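Local atomic coordinates of adherence and virulence protein A (Streptococcus pneumoniae, PDB entry 6PON), a protein that binds fibronectin and probably helps pneumococci adhere to host tissue, acting as a virulence factor. Residues V94-N106 with H113-K125. Numbering follows the deposited sequence.
Sequences VENDRIVEITVSN and HIQATLIIEIMGK
V100, I102, V104 and N106 pair with I120, L118, A116 and I114 as the hydrogen-bonded positions of an antiparallel beta hairpin, two neighbouring strands in a five-stranded sheet of the N-terminal domain. Each pair gives two backbone bonds; the shortest runs from L118 N to I102 O (2.7 Å). On the face carrying these residues, V100 CB lies 3.7 Å from I120 CG2, and helix 5-19 reaches V100 through L8. I114 puts CG1 between its backbone N and carbonyl carbon (chi1 60°), which lays CG1 towards N106, and CD1 ends 3.5 Å from N106 CB.

The other face is mixed. I99 and I119 lie side by side, CG2 to CG2, and E101 lies alongside I119, CG against CG1; further on, T117 CG2 packs on E101 CB. Here E89 of strand 87-93 takes hydrogen bonds from S105 OG and Q115 NE2, while E121 pairs with R154 in a salt bridge.

Past the regular strands, I122 N still bonds R98 O, almost straight at 174°. R98 sits at the centre of an inverse gamma turn, its N held by D97 OD1 (2.7 Å). M123, bent at chi2 (-81°), slips its CE against I99 CG1. Its SD comes to 3.4 Å from R98 NH2. The R98 guanidinium lies flat over I122 O, which stands 3.1 Å from the plane beneath its centre.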
loop_
_atom_site.group_PDB
_atom_site.type_symbol
_atom_site.label_atom_id
_atom_site.label_comp_id
_atom_site.label_asym_id
_atom_site.label_seq_id
_atom_site.Cartn_x
_atom_site.Cartn_y
_atom_site.Cartn_z
ATOM N N VAL B 94 16.181 -14.827 19.907
ATOM C CA VAL B 94 16.005 -15.923 18.957
ATOM C C VAL B 94 14.955 -15.495 17.942
ATOM O O VAL B 94 13.770 -15.405 18.269
ATOM C CB VAL B 94 15.588 -17.224 19.648
ATOM C CG1 VAL B 94 15.509 -18.336 18.614
ATOM C CG2 VAL B 94 16.553 -17.582 20.758
ATOM N N GLU B 95 15.383 -15.234 16.712
ATOM C CA GLU B 95 14.456 -14.919 15.613
ATOM C C GLU B 95 13.616 -13.717 16.049
ATOM O O GLU B 95 14.187 -12.713 16.507
ATOM C CB GLU B 95 13.673 -16.182 15.255
ATOM C CG GLU B 95 14.396 -17.133 14.321
ATOM C CD GLU B 95 14.946 -16.438 13.057
ATOM O OE1 GLU B 95 16.187 -16.450 12.863
ATOM O OE2 GLU B 95 14.150 -15.886 12.260
ATOM N N ASN B 96 12.286 -13.767 15.943
ATOM C CA ASN B 96 11.413 -12.751 16.515
ATOM C C ASN B 96 10.518 -13.355 17.584
ATOM O O ASN B 96 9.433 -12.845 17.858
ATOM C CB ASN B 96 10.565 -12.063 15.447
ATOM C CG ASN B 96 10.064 -10.689 15.889
ATOM O OD1 ASN B 96 10.845 -9.850 16.335
ATOM N ND2 ASN B 96 8.753 -10.457 15.762
ATOM N N ASP B 97 10.965 -14.448 18.196
ATOM C CA ASP B 97 10.206 -15.075 19.262
ATOM C C ASP B 97 10.521 -14.382 20.589
ATOM O O ASP B 97 11.405 -13.529 20.674
ATOM C CB ASP B 97 10.528 -16.565 19.323
ATOM C CG ASP B 97 9.418 -17.390 19.959
ATOM O OD1 ASP B 97 8.490 -16.827 20.594
ATOM O OD2 ASP B 97 9.490 -18.630 19.829
ATOM N N ARG B 98 9.775 -14.746 21.630
ATOM C CA ARG B 98 9.938 -14.150 22.958
ATOM C C ARG B 98 10.948 -14.944 23.791
ATOM O O ARG B 98 10.640 -15.498 24.846
ATOM C CB ARG B 98 8.587 -14.051 23.662
ATOM C CG ARG B 98 7.600 -13.007 23.050
ATOM C CD ARG B 98 6.152 -13.308 23.443
ATOM N NE ARG B 98 5.909 -14.707 23.115
ATOM C CZ ARG B 98 4.986 -15.478 23.679
ATOM N NH1 ARG B 98 4.195 -14.997 24.633
ATOM N NH2 ARG B 98 4.891 -16.750 23.313
ATOM N N ILE B 99 12.185 -14.980 23.292
ATOM C CA ILE B 99 13.287 -15.700 23.924
ATOM C C ILE B 99 14.554 -14.875 23.787
ATOM O O ILE B 99 14.905 -14.456 22.676
ATOM C CB ILE B 99 13.527 -17.083 23.292
ATOM C CG1 ILE B 99 12.218 -17.838 23.147
ATOM C CG2 ILE B 99 14.551 -17.876 24.125
ATOM C CD1 ILE B 99 12.387 -19.204 22.618
ATOM N N VAL B 100 15.273 -14.691 24.896
ATOM C CA VAL B 100 16.554 -13.992 24.884
ATOM C C VAL B 100 17.636 -14.893 25.447
ATOM O O VAL B 100 17.442 -15.562 26.470
ATOM C CB VAL B 100 16.513 -12.671 25.672
ATOM C CG1 VAL B 100 17.885 -12.044 25.671
ATOM C CG2 VAL B 100 15.488 -11.736 25.055
ATOM N N GLU B 101 18.788 -14.883 24.779
ATOM C CA GLU B 101 19.949 -15.656 25.178
ATOM C C GLU B 101 21.110 -14.709 25.439
ATOM O O GLU B 101 21.429 -13.850 24.606
ATOM C CB GLU B 101 20.318 -16.691 24.120
ATOM C CG GLU B 101 19.239 -17.763 23.969
ATOM C CD GLU B 101 19.614 -18.847 22.990
ATOM O OE1 GLU B 101 20.559 -18.649 22.207
ATOM O OE2 GLU B 101 18.963 -19.907 23.015
ATOM N N ILE B 102 21.722 -14.878 26.606
ATOM C CA ILE B 102 22.822 -14.065 27.080
ATOM C C ILE B 102 23.993 -15.013 27.266
ATOM O O ILE B 102 23.965 -15.875 28.161
ATOM C CB ILE B 102 22.486 -13.352 28.397
ATOM C CG1 ILE B 102 21.287 -12.426 28.201
ATOM C CG2 ILE B 102 23.739 -12.630 28.930
ATOM C CD1 ILE B 102 20.711 -11.871 29.477
ATOM N N THR B 103 25.014 -14.866 26.434
ATOM C CA THR B 103 26.192 -15.709 26.552
ATOM C C THR B 103 27.223 -15.010 27.426
ATOM O O THR B 103 27.463 -13.800 27.294
ATOM C CB THR B 103 26.778 -16.045 25.181
ATOM O OG1 THR B 103 25.730 -16.504 24.331
ATOM C CG2 THR B 103 27.763 -17.160 25.305
ATOM N N VAL B 104 27.808 -15.782 28.339
ATOM C CA VAL B 104 28.772 -15.285 29.310
ATOM C C VAL B 104 29.947 -16.242 29.377
ATOM O O VAL B 104 29.837 -17.439 29.096
ATOM C CB VAL B 104 28.182 -15.135 30.724
ATOM C CG1 VAL B 104 26.967 -14.241 30.698
ATOM C CG2 VAL B 104 27.856 -16.519 31.293
ATOM N N SER B 105 31.077 -15.693 29.779
ATOM C CA SER B 105 32.263 -16.471 30.058
ATOM C C SER B 105 32.786 -16.043 31.419
ATOM O O SER B 105 32.606 -14.894 31.836
ATOM C CB SER B 105 33.318 -16.283 28.963
ATOM O OG SER B 105 33.556 -14.915 28.741
ATOM N N ASN B 106 33.424 -16.981 32.109
ATOM C CA ASN B 106 33.897 -16.765 33.468
ATOM C C ASN B 106 35.080 -17.697 33.713
ATOM O O ASN B 106 35.462 -18.499 32.852
ATOM C CB ASN B 106 32.763 -17.000 34.472
ATOM C CG ASN B 106 32.914 -16.180 35.737
ATOM O OD1 ASN B 106 33.981 -15.643 36.020
ATOM N ND2 ASN B 106 31.836 -16.078 36.509
ATOM N N HIS B 113 38.682 -21.487 32.245
ATOM C CA HIS B 113 37.639 -20.770 31.511
ATOM C C HIS B 113 36.385 -21.640 31.375
ATOM O O HIS B 113 36.469 -22.838 31.078
ATOM C CB HIS B 113 38.232 -20.360 30.146
ATOM C CG HIS B 113 37.259 -19.803 29.148
ATOM N ND1 HIS B 113 37.682 -19.254 27.956
ATOM C CD2 HIS B 113 35.904 -19.728 29.129
ATOM C CE1 HIS B 113 36.632 -18.853 27.253
ATOM N NE2 HIS B 113 35.538 -19.132 27.942
ATOM N N ILE B 114 35.220 -21.035 31.627
ATOM C CA ILE B 114 33.924 -21.676 31.447
ATOM C C ILE B 114 33.049 -20.741 30.621
ATOM O O ILE B 114 33.278 -19.530 30.574
ATOM C CB ILE B 114 33.232 -22.004 32.792
ATOM C CG1 ILE B 114 33.009 -20.733 33.613
ATOM C CG2 ILE B 114 34.059 -22.965 33.606
ATOM C CD1 ILE B 114 31.634 -20.133 33.434
ATOM N N GLN B 115 32.027 -21.317 29.978
ATOM C CA GLN B 115 31.018 -20.554 29.247
ATOM C C GLN B 115 29.621 -21.056 29.599
ATOM O O GLN B 115 29.418 -22.245 29.852
ATOM C CB GLN B 115 31.199 -20.654 27.728
ATOM C CG GLN B 115 31.803 -19.415 27.060
ATOM C CD GLN B 115 31.602 -19.379 25.522
ATOM O OE1 GLN B 115 31.533 -20.418 24.856
ATOM N NE2 GLN B 115 31.493 -18.172 24.968
ATOM N N ALA B 116 28.648 -20.147 29.591
ATOM C CA ALA B 116 27.271 -20.537 29.853
ATOM C C ALA B 116 26.335 -19.555 29.170
ATOM O O ALA B 116 26.716 -18.430 28.835
ATOM C CB ALA B 116 26.985 -20.608 31.365
ATOM N N THR B 117 25.095 -19.986 28.972
ATOM C CA THR B 117 24.068 -19.161 28.343
ATOM C C THR B 117 22.914 -18.978 29.317
ATOM O O THR B 117 22.362 -19.962 29.823
ATOM C CB THR B 117 23.542 -19.795 27.057
ATOM O OG1 THR B 117 24.635 -20.236 26.243
ATOM C CG2 THR B 117 22.689 -18.780 26.284
ATOM N N LEU B 118 22.558 -17.729 29.591
ATOM C CA LEU B 118 21.418 -17.417 30.439
ATOM C C LEU B 118 20.243 -17.124 29.517
ATOM O O LEU B 118 20.325 -16.216 28.689
ATOM C CB LEU B 118 21.729 -16.232 31.355
ATOM C CG LEU B 118 20.629 -15.735 32.299
ATOM C CD1 LEU B 118 20.263 -16.783 33.335
ATOM C CD2 LEU B 118 21.054 -14.435 32.952
ATOM N N ILE B 119 19.176 -17.914 29.633
ATOM C CA ILE B 119 18.054 -17.901 28.700
ATOM C C ILE B 119 16.782 -17.526 29.449
ATOM O O ILE B 119 16.451 -18.154 30.465
ATOM C CB ILE B 119 17.848 -19.269 28.028
ATOM C CG1 ILE B 119 19.119 -19.770 27.340
ATOM C CG2 ILE B 119 16.644 -19.209 27.074
ATOM C CD1 ILE B 119 18.977 -21.188 26.741
ATOM N N ILE B 120 16.043 -16.542 28.925
ATOM C CA ILE B 120 14.705 -16.245 29.423
ATOM C C ILE B 120 13.708 -16.529 28.308
ATOM O O ILE B 120 13.888 -16.078 27.174
ATOM C CB ILE B 120 14.563 -14.799 29.952
ATOM C CG1 ILE B 120 13.135 -14.563 30.449
ATOM C CG2 ILE B 120 14.942 -13.729 28.889
ATOM C CD1 ILE B 120 12.908 -13.187 31.068
ATOM N N GLU B 121 12.679 -17.307 28.633
ATOM C CA GLU B 121 11.565 -17.601 27.747
ATOM C C GLU B 121 10.334 -16.947 28.344
ATOM O O GLU B 121 9.954 -17.259 29.480
ATOM C CB GLU B 121 11.341 -19.106 27.613
ATOM C CG GLU B 121 12.575 -19.903 27.244
ATOM C CD GLU B 121 12.334 -21.386 27.421
ATOM O OE1 GLU B 121 11.224 -21.725 27.911
ATOM O OE2 GLU B 121 13.230 -22.196 27.073
ATOM N N ILE B 122 9.728 -16.041 27.589
ATOM C CA ILE B 122 8.547 -15.316 28.032
ATOM C C ILE B 122 7.379 -15.926 27.271
ATOM O O ILE B 122 7.061 -15.529 26.149
ATOM C CB ILE B 122 8.689 -13.821 27.804
ATOM C CG1 ILE B 122 9.910 -13.335 28.583
ATOM C CG2 ILE B 122 7.440 -13.098 28.261
ATOM C CD1 ILE B 122 10.433 -12.012 28.128
ATOM N N MET B 123 6.746 -16.917 27.896
ATOM C CA MET B 123 5.740 -17.790 27.299
ATOM C C MET B 123 4.559 -17.952 28.233
ATOM O O MET B 123 4.101 -19.064 28.500
ATOM C CB MET B 123 6.319 -19.171 26.988
ATOM C CG MET B 123 7.603 -19.158 26.161
ATOM S SD MET B 123 7.228 -18.943 24.421
ATOM C CE MET B 123 8.848 -18.622 23.739
ATOM N N GLY B 124 4.073 -16.842 28.776
ATOM C CA GLY B 124 2.930 -16.884 29.664
ATOM C C GLY B 124 3.075 -17.891 30.789
ATOM O O GLY B 124 4.025 -17.826 31.573
ATOM N N LYS B 125 2.144 -18.848 30.844
ATOM C CA LYS B 125 2.130 -19.861 31.893
ATOM C C LYS B 125 3.430 -20.665 31.935
ATOM O O LYS B 125 3.815 -21.168 32.994
ATOM C CB LYS B 125 0.915 -20.772 31.671
ATOM C CG LYS B 125 1.096 -22.221 32.067
ATOM C CD LYS B 125 0.163 -23.114 31.285
ATOM C CE LYS B 125 -1.168 -23.198 31.975
ATOM N NZ LYS B 125 -1.021 -23.864 33.298
#